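Local coordinates for hypothetical protein Atu2684 (Agrobacterium tumefaciens, PDB 2AXO) that is of unknown function but belongs to the thioredoxin clan and carries a Cys-x-x-Cys disulfide, consistent with a redox role, at residues A[76-81]-A[98-103]. Residues are numbered along the deposited sequence; the frame is centred on the assembly and turned at random.
Sequences LSYHVD and TERQYG
T98 donates its OG1 hydrogen to OD1 of D81, with 2.7 Å between OG1 and OD1. The hydroxyl meets the carboxylate from above its plane, 66° out of it. D81 puts CG between its backbone N and carbonyl carbon (chi1 68°), which brings the carboxylate toward T98. The tight part lies at V80, T98 and Q101. V80 CA is 3.5 Å from T98 OG1, and V80 CG1 is 3.6 Å from Q101 OE1. Other partners fix the rotation of that amide: OE1 bonds to Y82, and NE2 to Q117 and the Y114 carbonyl. Further along, R100 leaves the helix extended and runs obliquely past the Y78 ring, with its CD 3.5 Å from Y78 CE2. The guanidinium is tilted 37° from the ring plane. Its NH2 continues to Q239 and forms a salt bridge with E47, which probably balances the charge. The looser side is at the OD2 end of the partly exposed D81; OD2 makes a weak, long ion pair with K95 of the second subunit. The contact lays helix 95-107 against outer strand 74-79 of the mixed sheet and the residues that follow it. Neighbouring strand 45-50 supplies F49, which stacks on Y78 and touches V80 and Q101. L237 of strand 232-241 packs on R100.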
loop_
_atom_site.group_PDB
_atom_site.type_symbol
_atom_site.label_atom_id
_atom_site.label_comp_id
_atom_site.label_asym_id
_atom_site.label_seq_id
_atom_site.Cartn_x
_atom_site.Cartn_y
_atom_site.Cartn_z
ATOM N N LEU A 76 -15.725 -10.873 -5.782
ATOM C CA LEU A 76 -15.516 -10.129 -4.551
ATOM C C LEU A 76 -14.854 -8.796 -4.826
ATOM O O LEU A 76 -13.989 -8.690 -5.693
ATOM C CB LEU A 76 -14.620 -10.923 -3.612
ATOM C CG LEU A 76 -15.192 -12.253 -3.125
ATOM C CD1 LEU A 76 -14.079 -13.078 -2.524
ATOM C CD2 LEU A 76 -16.299 -12.001 -2.105
ATOM N N SER A 77 -15.259 -7.784 -4.074
ATOM C CA SER A 77 -14.677 -6.460 -4.210
ATOM C C SER A 77 -14.000 -6.077 -2.892
ATOM O O SER A 77 -14.638 -6.071 -1.838
ATOM C CB SER A 77 -15.758 -5.436 -4.547
ATOM O OG SER A 77 -15.198 -4.141 -4.612
ATOM N N TYR A 78 -12.704 -5.786 -2.960
ATOM C CA TYR A 78 -11.941 -5.380 -1.783
ATOM C C TYR A 78 -11.540 -3.914 -1.901
ATOM O O TYR A 78 -10.637 -3.578 -2.668
ATOM C CB TYR A 78 -10.653 -6.194 -1.632
ATOM C CG TYR A 78 -10.844 -7.671 -1.389
ATOM C CD1 TYR A 78 -11.044 -8.550 -2.451
ATOM C CD2 TYR A 78 -10.799 -8.196 -0.097
ATOM C CE1 TYR A 78 -11.193 -9.916 -2.234
ATOM C CE2 TYR A 78 -10.949 -9.561 0.132
ATOM C CZ TYR A 78 -11.145 -10.414 -0.939
ATOM O OH TYR A 78 -11.299 -11.761 -0.725
ATOM N N HIS A 79 -12.193 -3.043 -1.144
ATOM C CA HIS A 79 -11.851 -1.627 -1.191
ATOM C C HIS A 79 -10.559 -1.381 -0.422
ATOM O O HIS A 79 -10.471 -1.685 0.769
ATOM C CB HIS A 79 -12.982 -0.782 -0.601
ATOM C CG HIS A 79 -14.185 -0.682 -1.488
ATOM N ND1 HIS A 79 -14.992 -1.762 -1.774
ATOM C CD2 HIS A 79 -14.713 0.371 -2.156
ATOM C CE1 HIS A 79 -15.968 -1.378 -2.580
ATOM N NE2 HIS A 79 -15.821 -0.089 -2.827
ATOM N N VAL A 80 -9.559 -0.837 -1.112
ATOM C CA VAL A 80 -8.261 -0.545 -0.502
ATOM C C VAL A 80 -8.280 0.812 0.197
ATOM O O VAL A 80 -9.091 1.677 -0.129
ATOM C CB VAL A 80 -7.135 -0.568 -1.561
ATOM C CG1 VAL A 80 -7.011 -1.969 -2.135
ATOM C CG2 VAL A 80 -7.428 0.440 -2.668
ATOM N N ASP A 81 -7.383 1.005 1.158
ATOM C CA ASP A 81 -7.363 2.261 1.897
ATOM C C ASP A 81 -6.386 3.312 1.391
ATOM O O ASP A 81 -6.408 4.449 1.860
ATOM C CB ASP A 81 -7.085 1.988 3.383
ATOM C CG ASP A 81 -5.679 1.476 3.634
ATOM O OD1 ASP A 81 -4.955 1.181 2.659
ATOM O OD2 ASP A 81 -5.294 1.362 4.816
ATOM N N THR A 98 -6.197 -3.988 2.019
ATOM C CA THR A 98 -4.975 -3.594 1.350
ATOM C C THR A 98 -3.893 -4.638 1.629
ATOM O O THR A 98 -3.139 -5.012 0.732
ATOM C CB THR A 98 -4.502 -2.200 1.810
ATOM O OG1 THR A 98 -5.570 -1.256 1.643
ATOM C CG2 THR A 98 -3.307 -1.744 0.980
ATOM N N GLU A 99 -3.826 -5.126 2.862
ATOM C CA GLU A 99 -2.828 -6.137 3.197
ATOM C C GLU A 99 -2.992 -7.395 2.353
ATOM O O GLU A 99 -2.004 -8.048 2.008
ATOM C CB GLU A 99 -2.897 -6.487 4.684
ATOM C CG GLU A 99 -2.507 -5.323 5.576
ATOM C CD GLU A 99 -2.390 -5.714 7.029
ATOM O OE1 GLU A 99 -3.355 -6.296 7.567
ATOM O OE2 GLU A 99 -1.334 -5.433 7.635
ATOM N N ARG A 100 -4.232 -7.735 2.011
ATOM C CA ARG A 100 -4.460 -8.916 1.183
ATOM C C ARG A 100 -3.879 -8.661 -0.206
ATOM O O ARG A 100 -3.279 -9.552 -0.798
ATOM C CB ARG A 100 -5.957 -9.247 1.095
ATOM C CG ARG A 100 -6.279 -10.515 0.296
ATOM C CD ARG A 100 -7.725 -10.940 0.534
ATOM N NE ARG A 100 -8.135 -12.120 -0.236
ATOM C CZ ARG A 100 -7.727 -13.363 0.008
ATOM N NH1 ARG A 100 -6.880 -13.615 1.002
ATOM N NH2 ARG A 100 -8.187 -14.362 -0.725
ATOM N N GLN A 101 -4.038 -7.449 -0.731
ATOM C CA GLN A 101 -3.475 -7.172 -2.044
ATOM C C GLN A 101 -1.945 -7.256 -1.959
ATOM O O GLN A 101 -1.291 -7.627 -2.932
ATOM C CB GLN A 101 -3.913 -5.798 -2.560
ATOM C CG GLN A 101 -3.413 -5.477 -3.963
ATOM C CD GLN A 101 -3.920 -4.136 -4.466
ATOM O OE1 GLN A 101 -4.037 -3.179 -3.699
ATOM N NE2 GLN A 101 -4.203 -4.055 -5.762
ATOM N N TYR A 102 -1.379 -6.924 -0.798
ATOM C CA TYR A 102 0.072 -7.010 -0.616
ATOM C C TYR A 102 0.485 -8.477 -0.629
ATOM O O TYR A 102 1.505 -8.846 -1.213
ATOM C CB TYR A 102 0.511 -6.395 0.721
ATOM C CG TYR A 102 0.272 -4.913 0.850
ATOM C CD1 TYR A 102 0.345 -4.074 -0.259
ATOM C CD2 TYR A 102 0.028 -4.339 2.096
ATOM C CE1 TYR A 102 0.182 -2.698 -0.131
ATOM C CE2 TYR A 102 -0.130 -2.963 2.233
ATOM C CZ TYR A 102 -0.049 -2.152 1.112
ATOM O OH TYR A 102 -0.175 -0.788 1.243
ATOM N N GLY A 103 -0.312 -9.308 0.033
ATOM C CA GLY A 103 -0.023 -10.727 0.078
ATOM C C GLY A 103 0.059 -11.281 -1.326
ATOM O O GLY A 103 0.937 -12.087 -1.639
#